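Local coordinates for pheromone cOB1/lipoprotein, YaeC family (Enterococcus faecalis, PDB 4EF1) that probably binds methionine as the lipid-anchored substrate receptor of a membrane transport system, and is also the precursor of the peptide sex pheromone cOB1, at residues A[89-94]-A[164-169]; A[82-87]-A[176-181]; A[4-9]-A[215-220]. One frame throughout, in Å; residues are numbered along the deposited sequence. Where two conformers were deposited one is given.

Interaction 1. Residues A[89-94]-A[164-169]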
loop_
_atom_site.group_PDB
_atom_site.type_symbol
_atom_site.label_atom_id
_atom_site.label_comp_id
_atom_site.label_asym_id
_atom_site.label_seq_id
_atom_site.Cartn_x
_atom_site.Cartn_y
_atom_site.Cartn_z
ATOM N N TYR A 89 2.474 12.548 7.562
ATOM C CA TYR A 89 2.555 12.637 9.036
ATOM C C TYR A 89 3.675 13.581 9.468
ATOM O O TYR A 89 4.664 13.753 8.765
ATOM C CB TYR A 89 2.796 11.250 9.616
ATOM C CG TYR A 89 1.750 10.211 9.235
ATOM C CD1 TYR A 89 1.793 9.557 8.014
ATOM C CD2 TYR A 89 0.758 9.836 10.141
ATOM C CE1 TYR A 89 0.844 8.606 7.664
ATOM C CE2 TYR A 89 -0.197 8.883 9.817
ATOM C CZ TYR A 89 -0.158 8.265 8.596
ATOM O OH TYR A 89 -1.100 7.319 8.272
ATOM N N SER A 90 3.479 14.239 10.608
ATOM C CA SER A 90 4.474 15.169 11.191
ATOM C C SER A 90 4.167 15.346 12.654
ATOM O O SER A 90 3.029 15.543 12.997
ATOM C CB SER A 90 4.382 16.534 10.542
ATOM O OG SER A 90 5.304 17.485 11.115
ATOM N N LYS A 91 5.190 15.293 13.492
ATOM C CA LYS A 91 5.034 15.621 14.873
ATOM C C LYS A 91 5.069 17.141 15.085
ATOM O O LYS A 91 4.465 17.629 16.025
ATOM C CB LYS A 91 6.125 14.945 15.712
ATOM C CG LYS A 91 6.070 13.439 15.730
ATOM C CD LYS A 91 7.136 12.907 16.668
ATOM C CE LYS A 91 6.975 11.436 16.967
ATOM N NZ LYS A 91 7.996 11.113 17.983
ATOM N N LYS A 92 5.761 17.886 14.226
ATOM C CA LYS A 92 5.975 19.327 14.447
ATOM C C LYS A 92 4.899 20.220 13.824
ATOM O O LYS A 92 4.481 21.180 14.434
ATOM C CB LYS A 92 7.358 19.739 13.968
ATOM C CG LYS A 92 7.839 21.099 14.484
ATOM C CD LYS A 92 9.292 21.377 14.033
ATOM C CE LYS A 92 9.706 22.819 14.297
ATOM N NZ LYS A 92 11.125 23.192 13.943
ATOM N N TYR A 93 4.457 19.889 12.620
ATOM C CA TYR A 93 3.464 20.674 11.913
ATOM C C TYR A 93 2.150 19.901 11.810
ATOM O O TYR A 93 2.127 18.799 11.277
ATOM C CB TYR A 93 4.014 21.033 10.531
ATOM C CG TYR A 93 5.305 21.787 10.622
ATOM C CD1 TYR A 93 5.315 23.100 11.050
ATOM C CD2 TYR A 93 6.528 21.190 10.291
ATOM C CE1 TYR A 93 6.504 23.817 11.129
ATOM C CE2 TYR A 93 7.727 21.899 10.383
ATOM C CZ TYR A 93 7.706 23.200 10.816
ATOM O OH TYR A 93 8.851 23.938 10.932
ATOM N N LYS A 94 1.065 20.489 12.314
ATOM C CA LYS A 94 -0.237 19.783 12.396
ATOM C C LYS A 94 -1.187 20.020 11.218
ATOM O O LYS A 94 -2.293 19.442 11.176
ATOM C CB LYS A 94 -0.934 20.060 13.728
ATOM C CG LYS A 94 -0.090 19.734 14.945
ATOM C CD LYS A 94 0.016 18.241 15.233
ATOM C CE LYS A 94 1.402 17.918 15.793
ATOM N NZ LYS A 94 1.565 16.534 16.341
ATOM N N LEU A 164 11.891 7.952 10.092
ATOM C CA LEU A 164 12.031 9.362 9.733
ATOM C C LEU A 164 10.984 10.238 10.472
ATOM O O LEU A 164 11.315 11.308 10.991
ATOM C CB LEU A 164 11.928 9.548 8.223
ATOM C CG LEU A 164 13.141 8.984 7.459
ATOM C CD1 LEU A 164 12.915 9.012 5.969
ATOM C CD2 LEU A 164 14.420 9.702 7.832
ATOM N N TYR A 165 9.757 9.754 10.523
ATOM C CA TYR A 165 8.691 10.427 11.241
ATOM C C TYR A 165 9.012 10.539 12.734
ATOM O O TYR A 165 8.922 11.643 13.312
ATOM C CB TYR A 165 7.356 9.678 11.028
ATOM C CG TYR A 165 6.282 10.017 12.029
ATOM C CD1 TYR A 165 5.551 11.209 11.926
ATOM C CD2 TYR A 165 6.012 9.156 13.104
ATOM C CE1 TYR A 165 4.559 11.528 12.866
ATOM C CE2 TYR A 165 5.043 9.467 14.043
ATOM C CZ TYR A 165 4.326 10.658 13.925
ATOM O OH TYR A 165 3.369 10.927 14.833
ATOM N N ASP A 166 9.406 9.412 13.335
ATOM C CA ASP A 166 9.708 9.368 14.765
ATOM C C ASP A 166 10.923 10.287 15.113
ATOM O O ASP A 166 10.896 10.975 16.123
ATOM C CB ASP A 166 9.850 7.924 15.280
ATOM C CG ASP A 166 9.572 7.808 16.777
ATOM O OD1 ASP A 166 8.505 8.287 17.227
ATOM O OD2 ASP A 166 10.408 7.223 17.501
ATOM N N ASN A 167 11.949 10.307 14.259
ATOM C CA ASN A 167 13.127 11.158 14.444
ATOM C C ASN A 167 12.890 12.627 14.025
ATOM O O ASN A 167 13.792 13.444 14.144
ATOM C CB ASN A 167 14.323 10.570 13.667
ATOM C CG ASN A 167 14.759 9.187 14.195
ATOM O OD1 ASN A 167 14.521 8.840 15.357
ATOM N ND2 ASN A 167 15.392 8.392 13.332
ATOM N N GLU A 168 11.690 12.950 13.530
ATOM C CA GLU A 168 11.311 14.295 13.129
ATOM C C GLU A 168 12.224 14.864 12.041
ATOM O O GLU A 168 12.673 15.989 12.128
ATOM C CB GLU A 168 11.202 15.198 14.343
ATOM C CG GLU A 168 10.184 14.651 15.356
ATOM C CD GLU A 168 9.757 15.673 16.385
ATOM O OE1 GLU A 168 9.145 16.687 15.982
ATOM O OE2 GLU A 168 9.990 15.454 17.590
ATOM N N GLU A 169 12.521 14.032 11.049
ATOM C CA GLU A 169 13.288 14.433 9.861
ATOM C C GLU A 169 12.336 14.964 8.813
ATOM O O GLU A 169 11.384 14.311 8.454
ATOM C CB GLU A 169 14.088 13.275 9.268
ATOM C CG GLU A 169 15.275 12.851 10.118
ATOM C CD GLU A 169 16.434 12.318 9.287
ATOM O OE1 GLU A 169 16.693 12.847 8.169
ATOM O OE2 GLU A 169 17.096 11.359 9.763
HETATM O O HOH W 1 7.676 13.890 12.344
#
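Ser90 and Tyr165 bring the two backbones together, their CA atoms 6.3 Å apart, and Lys91 and Glu168 continue the approach at a similar spacing. Segment 89-94 is a loop running off the end of strand 87-89, while 164-169 is the last turn of helix 161-166 and its exit. Glu168, with a positive phi of 59°, ends the helix in a Schellman motif: Glu169 N bonds back to Leu164 O and Glu168 N to Tyr165 O. Tyr165 O also accepts from a water at 2.7 Å, and that water takes the N-H of Lys91, linking the two main chains. In the five-stranded sheet of this lobe, strand 87-89 runs antiparallel to strand 172-175, which follows the helix in sequence, and Tyr89 pairs through its backbone with Val173. Loop and helix both lie at the ends of these neighbouring strands. Tyr165 has CG anti to its amide nitrogen (chi1 162°), which swings the ring over to the loop. Tyr89 CB lies obliquely against CD1 of that ring at 3.6 Å, and Ser90 N stands at its edge, close to the ring plane. Lys91, extended beyond CG, passes across Tyr165 at roughly a right angle, with CG 3.7 Å from CZ. The same chain also crosses Glu168, whose CG is 3.7 Å from Lys91 CD, while the carboxylate lies beside Lys91 CB. In one of the two conformers of Asp166, Lys91 NZ forms a salt bridge to OD1 at 3.0 Å, coming from above the carboxylate plane; the alternate makes this link less certain. Ser90, whose CB points away from the helix, bonds through OG to Ala171 O; the same OG accepts the N-H of Tyr93 nearly straight (171°) in an ST motif.

Interaction 2. Residues A[82-87]-A[176-181]. With MSE (selenomethionine), chain C.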
loop_
_atom_site.group_PDB
_atom_site.type_symbol
_atom_site.label_atom_id
_atom_site.label_comp_id
_atom_site.label_asym_id
_atom_site.label_seq_id
_atom_site.Cartn_x
_atom_site.Cartn_y
_atom_site.Cartn_z
ATOM N N HIS A 82 -8.290 -4.643 -1.036
ATOM C CA HIS A 82 -8.491 -3.446 -0.205
ATOM C C HIS A 82 -7.621 -2.274 -0.571
ATOM O O HIS A 82 -6.588 -2.446 -1.165
ATOM C CB HIS A 82 -8.252 -3.781 1.264
ATOM C CG HIS A 82 -6.788 -3.879 1.656
ATOM N ND1 HIS A 82 -6.127 -5.042 1.696
ATOM C CD2 HIS A 82 -5.901 -2.910 2.094
ATOM C CE1 HIS A 82 -4.903 -4.847 2.127
ATOM N NE2 HIS A 82 -4.743 -3.523 2.353
ATOM N N LEU A 83 -8.025 -1.084 -0.099
ATOM C CA LEU A 83 -7.313 0.200 -0.280
ATOM C C LEU A 83 -6.755 0.670 1.069
ATOM O O LEU A 83 -7.354 0.412 2.162
ATOM C CB LEU A 83 -8.292 1.294 -0.752
ATOM C CG LEU A 83 -9.307 1.016 -1.849
ATOM C CD1 LEU A 83 -10.147 2.245 -2.201
ATOM C CD2 LEU A 83 -8.591 0.470 -3.078
ATOM N N GLU A 84 -5.630 1.383 1.000
ATOM C CA GLU A 84 -5.003 2.010 2.165
ATOM C C GLU A 84 -4.705 3.493 1.830
ATOM O O GLU A 84 -3.570 3.815 1.423
ATOM C CB GLU A 84 -3.668 1.320 2.456
ATOM C CG GLU A 84 -3.797 -0.086 2.916
ATOM C CD GLU A 84 -2.456 -0.726 3.244
ATOM O OE1 GLU A 84 -1.368 -0.040 3.347
ATOM O OE2 GLU A 84 -2.523 -1.955 3.392
ATOM N N PRO A 85 -5.712 4.373 1.985
ATOM C CA PRO A 85 -5.509 5.807 1.746
ATOM C C PRO A 85 -4.283 6.253 2.517
ATOM O O PRO A 85 -4.208 6.056 3.745
ATOM C CB PRO A 85 -6.801 6.443 2.288
ATOM C CG PRO A 85 -7.808 5.353 2.212
ATOM C CD PRO A 85 -7.048 4.108 2.530
ATOM N N VAL A 86 -3.296 6.757 1.786
ATOM C CA VAL A 86 -1.992 7.066 2.341
ATOM C C VAL A 86 -1.976 8.485 2.956
ATOM O O VAL A 86 -2.606 9.438 2.464
ATOM C CB VAL A 86 -0.903 6.914 1.252
ATOM C CG1 VAL A 86 -1.028 8.034 0.216
ATOM C CG2 VAL A 86 0.495 6.837 1.861
ATOM N N GLY A 87 -1.270 8.602 4.067
ATOM C CA GLY A 87 -1.123 9.876 4.748
ATOM C C GLY A 87 0.272 10.464 4.810
ATOM O O GLY A 87 1.284 9.747 4.697
ATOM N N ASN A 176 3.344 4.544 4.119
ATOM C CA ASN A 176 2.312 3.613 3.643
ATOM C C ASN A 176 1.549 3.114 4.886
ATOM O O ASN A 176 2.137 2.842 5.934
ATOM C CB ASN A 176 2.894 2.407 2.865
ATOM C CG ASN A 176 3.673 2.803 1.634
ATOM O OD1 ASN A 176 4.888 3.037 1.718
ATOM N ND2 ASN A 176 3.014 2.802 0.476
ATOM N N SER A 177 0.240 3.006 4.774
ATOM C CA SER A 177 -0.621 2.691 5.938
ATOM C C SER A 177 -0.318 1.383 6.630
ATOM O O SER A 177 -0.490 1.303 7.838
ATOM C CB SER A 177 -2.087 2.766 5.570
ATOM O OG SER A 177 -2.412 4.065 5.139
ATOM N N ASN A 178 0.152 0.382 5.882
ATOM C CA ASN A 178 0.520 -0.906 6.486
ATOM C C ASN A 178 1.577 -0.706 7.564
ATOM O O ASN A 178 1.448 -1.209 8.684
ATOM C CB ASN A 178 0.926 -1.961 5.426
ATOM C CG ASN A 178 2.260 -1.714 4.795
ATOM O OD1 ASN A 178 2.382 -0.885 3.903
ATOM N ND2 ASN A 178 3.296 -2.436 5.276
ATOM N N PHE A 179 2.567 0.123 7.256
ATOM C CA PHE A 179 3.619 0.445 8.224
ATOM C C PHE A 179 3.109 1.380 9.341
ATOM O O PHE A 179 3.433 1.182 10.527
ATOM C CB PHE A 179 4.841 1.047 7.523
ATOM C CG PHE A 179 5.505 0.133 6.553
ATOM C CD1 PHE A 179 5.977 -1.099 6.951
ATOM C CD2 PHE A 179 5.702 0.522 5.230
ATOM C CE1 PHE A 179 6.602 -1.942 6.035
ATOM C CE2 PHE A 179 6.323 -0.310 4.332
ATOM C CZ PHE A 179 6.778 -1.534 4.729
ATOM N N ALA A 180 2.316 2.379 8.972
ATOM C CA ALA A 180 1.809 3.362 9.923
ATOM C C ALA A 180 0.929 2.694 10.967
ATOM O O ALA A 180 1.117 2.874 12.186
ATOM C CB ALA A 180 1.047 4.478 9.198
ATOM N N VAL A 181 -0.013 1.878 10.484
ATOM C CA VAL A 181 -0.926 1.143 11.380
ATOM C C VAL A 181 -0.185 0.192 12.307
ATOM O O VAL A 181 -0.459 0.153 13.486
ATOM C CB VAL A 181 -2.029 0.437 10.586
ATOM C CG1 VAL A 181 -2.794 -0.548 11.477
ATOM C CG2 VAL A 181 -2.972 1.535 10.037
HETATM N N MSE C 301 0.133 -1.530 1.573
HETATM C CA MSE C 301 0.818 -0.499 0.696
HETATM C C MSE C 301 -0.124 0.623 0.249
HETATM O O MSE C 301 -1.267 0.346 -0.145
HETATM O OXT MSE C 301 0.282 1.816 0.202
HETATM C CB MSE C 301 1.505 -1.138 -0.510
HETATM C CG MSE C 301 2.364 -0.191 -1.356
HETATM SE SE MSE C 301 2.932 -1.052 -2.980
HETATM C CE MSE C 301 4.190 -2.402 -2.234
HETATM O O HOH W 2 -0.805 3.523 2.063
HETATM O O HOH W 3 -5.269 4.501 5.637
HETATM O O HOH W 4 -0.797 6.205 5.880
#
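Glu84 and the start of helix 177-182 close around the ligand in the cleft of a two-lobed, type II periplasmic-binding-protein fold, where residues 84-86 cross from the sheet of one lobe to that of the other. CB of Glu84 lies 3.8 Å from Ser177 CB and about as close to the ligand carboxylate oxygen O. With CG beside the backbone N (chi1 -67°) and the chain extended, the side chain reaches toward helix 177-182 and the ligand amino group, CG lying in plane at the edge of the His82 ring and CD near the selenomethionine N. OE1 takes a hydrogen bond from the ligand N at 2.8 Å and a weak, bent one from Asn178 N (124°). OE2 is met on its anti side by His82 NE2, 2.9 Å away, in a nearly straight bond; Tyr57 OH is bonded to His82 ND1, helping to fix the ring. Gripped at both oxygens, the carboxylate probably favours a charged ligand ammonium. Asn178 OD1, bonded to Tyr41 OH, accepts a weak hydrogen bond from the ligand N. Asn176 ND2, which also bonds to Asp113, donates to ligand OXT at 2.9 Å; a water on OXT links Glu84 O to Ser177 N.

Interaction 3. Residues A[4-9]-A[215-220]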
loop_
_atom_site.group_PDB
_atom_site.type_symbol
_atom_site.label_atom_id
_atom_site.label_comp_id
_atom_site.label_asym_id
_atom_site.label_seq_id
_atom_site.Cartn_x
_atom_site.Cartn_y
_atom_site.Cartn_z
ATOM N N SER A 4 -6.199 -28.770 1.158
ATOM C CA SER A 4 -5.193 -28.263 0.141
ATOM C C SER A 4 -4.399 -27.060 0.700
ATOM O O SER A 4 -5.012 -26.071 1.035
ATOM C CB SER A 4 -5.845 -27.777 -1.171
ATOM O OG SER A 4 -6.527 -28.789 -1.885
ATOM N N VAL A 5 -3.069 -27.118 0.737
ATOM C CA VAL A 5 -2.262 -26.038 1.333
ATOM C C VAL A 5 -2.153 -24.831 0.370
ATOM O O VAL A 5 -2.009 -25.008 -0.838
ATOM C CB VAL A 5 -0.849 -26.517 1.730
ATOM C CG1 VAL A 5 -0.053 -25.426 2.462
ATOM C CG2 VAL A 5 -0.901 -27.779 2.554
ATOM N N LEU A 6 -2.263 -23.616 0.898
ATOM C CA LEU A 6 -2.054 -22.388 0.107
ATOM C C LEU A 6 -1.189 -21.480 0.963
ATOM O O LEU A 6 -1.609 -21.028 2.043
ATOM C CB LEU A 6 -3.365 -21.707 -0.297
ATOM C CG LEU A 6 -3.232 -20.481 -1.236
ATOM C CD1 LEU A 6 -2.662 -20.838 -2.597
ATOM C CD2 LEU A 6 -4.574 -19.797 -1.406
ATOM N N LYS A 7 0.048 -21.274 0.525
ATOM C CA LYS A 7 1.008 -20.445 1.271
ATOM C C LYS A 7 0.991 -19.027 0.749
ATOM O O LYS A 7 1.364 -18.807 -0.421
ATOM C CB LYS A 7 2.422 -21.010 1.172
ATOM C CG LYS A 7 2.725 -22.149 2.130
ATOM C CD LYS A 7 4.176 -22.613 2.013
ATOM C CE LYS A 7 4.487 -23.685 3.041
ATOM N NZ LYS A 7 5.500 -24.661 2.562
ATOM N N VAL A 8 0.604 -18.063 1.591
ATOM C CA VAL A 8 0.526 -16.647 1.159
ATOM C C VAL A 8 1.525 -15.749 1.927
ATOM O O VAL A 8 1.603 -15.790 3.168
ATOM C CB VAL A 8 -0.908 -16.110 1.267
ATOM C CG1 VAL A 8 -0.992 -14.750 0.620
ATOM C CG2 VAL A 8 -1.913 -17.080 0.601
ATOM N N GLY A 9 2.327 -14.974 1.206
ATOM C CA GLY A 9 3.263 -14.029 1.841
ATOM C C GLY A 9 2.559 -12.700 1.989
ATOM O O GLY A 9 1.811 -12.292 1.080
ATOM N N GLU A 215 -7.913 -22.685 -8.543
ATOM C CA GLU A 215 -9.224 -22.624 -7.876
ATOM C C GLU A 215 -9.093 -22.198 -6.432
ATOM O O GLU A 215 -9.981 -21.496 -5.894
ATOM C CB GLU A 215 -9.897 -24.002 -7.921
ATOM C CG GLU A 215 -11.301 -24.087 -7.330
ATOM C CD GLU A 215 -11.762 -25.522 -7.058
ATOM O OE1 GLU A 215 -10.915 -26.411 -6.793
ATOM O OE2 GLU A 215 -12.985 -25.769 -7.090
ATOM N N ASN A 216 -8.015 -22.619 -5.777
ATOM C CA ASN A 216 -7.824 -22.273 -4.354
ATOM C C ASN A 216 -7.517 -20.807 -4.139
ATOM O O ASN A 216 -7.936 -20.217 -3.139
ATOM C CB ASN A 216 -6.793 -23.164 -3.683
ATOM C CG ASN A 216 -7.310 -24.590 -3.451
ATOM O OD1 ASN A 216 -8.519 -24.851 -3.477
ATOM N ND2 ASN A 216 -6.391 -25.506 -3.192
ATOM N N VAL A 217 -6.792 -20.216 -5.083
ATOM C CA VAL A 217 -6.552 -18.777 -5.065
ATOM C C VAL A 217 -7.883 -18.031 -5.196
ATOM O O VAL A 217 -8.090 -17.038 -4.505
ATOM C CB VAL A 217 -5.556 -18.345 -6.175
ATOM C CG1 VAL A 217 -5.491 -16.834 -6.284
ATOM C CG2 VAL A 217 -4.169 -18.870 -5.809
ATOM N N LYS A 218 -8.750 -18.516 -6.092
ATOM C CA LYS A 218 -10.065 -17.913 -6.306
ATOM C C LYS A 218 -10.931 -18.027 -5.046
ATOM O O LYS A 218 -11.622 -17.102 -4.702
ATOM C CB LYS A 218 -10.745 -18.483 -7.551
ATOM C CG LYS A 218 -10.001 -18.032 -8.821
ATOM C CD LYS A 218 -10.699 -18.280 -10.151
ATOM C CE LYS A 218 -10.915 -19.736 -10.511
ATOM N NZ LYS A 218 -11.220 -19.861 -11.964
ATOM N N LYS A 219 -10.854 -19.149 -4.358
ATOM C CA LYS A 219 -11.607 -19.332 -3.096
ATOM C C LYS A 219 -11.178 -18.282 -2.073
ATOM O O LYS A 219 -12.018 -17.690 -1.391
ATOM C CB LYS A 219 -11.384 -20.750 -2.529
ATOM C CG LYS A 219 -12.227 -21.837 -3.187
ATOM C CD LYS A 219 -11.805 -23.209 -2.698
ATOM C CE LYS A 219 -12.540 -24.275 -3.445
ATOM N NZ LYS A 219 -12.194 -25.566 -2.798
ATOM N N LEU A 220 -9.865 -18.066 -1.990
ATOM C CA LEU A 220 -9.281 -17.058 -1.114
ATOM C C LEU A 220 -9.747 -15.682 -1.443
ATOM O O LEU A 220 -10.161 -14.965 -0.565
ATOM C CB LEU A 220 -7.750 -17.070 -1.154
ATOM C CG LEU A 220 -7.007 -15.999 -0.329
ATOM C CD1 LEU A 220 -7.341 -16.049 1.158
ATOM C CD2 LEU A 220 -5.539 -16.243 -0.572
HETATM O O HOH W 5 -3.889 -25.224 -2.563
#
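Val5 O accepts a hydrogen bond from a water at 2.6 Å. The same water lies by Asn216 ND2, so that it would bridge strand 4-10 and helix 215-225, but its distance to that nitrogen is unusually short and the link is doubtful. Ser4 CB presses against the amide, a tight 3.1 Å from Asn216 ND2. Further along the strand the contact turns apolar. For Leu6, a chi1 of -175° turns CG away from the main-chain N and out to the helix, and its two methyls go to different parts of it: CD2 lies 3.8 Å from Leu220 CD2 and just as near Asn216 O, whereas CD1 reaches Val217 CG2 at 4.1 Å. Its side chain crosses that of Val217 at about a right angle and meets Leu220 at a slant. Leu220 CD2 also touches Val8 CG2, 3.9 Å away, the two meeting methyl to methyl at their ends. Leu19 of helix 12-28 packs on both Val8 and Leu220. The segment axes pass 9.6 Å apart at 65°. Here a helix from late in the chain packs on a face of the first strand, within the layered alpha/beta lobe of a type II periplasmic-binding-protein fold.

Interaction 2 lies near the middle of the chain, while interactions 1 and 3 sit on opposite sides of its centre, about 40 Å apart between centres. Interaction 1 joins a helix end to a loop in one lobe, at the partly buried end of two inner strands of the five-stranded sheet, with an aromatic ring, long charged chains and a water. Interaction 3 lays a helix on a strand of the six-stranded sheet in the other, with buried methyl groups and a water at one end. Interaction 2 is buried, polar and ligand-bound, spanning the crossing between the sheets. It touches interaction 1 through Tyr89 OH and Ala180 CB, and shares the six-stranded sheet with interaction 3 without contact.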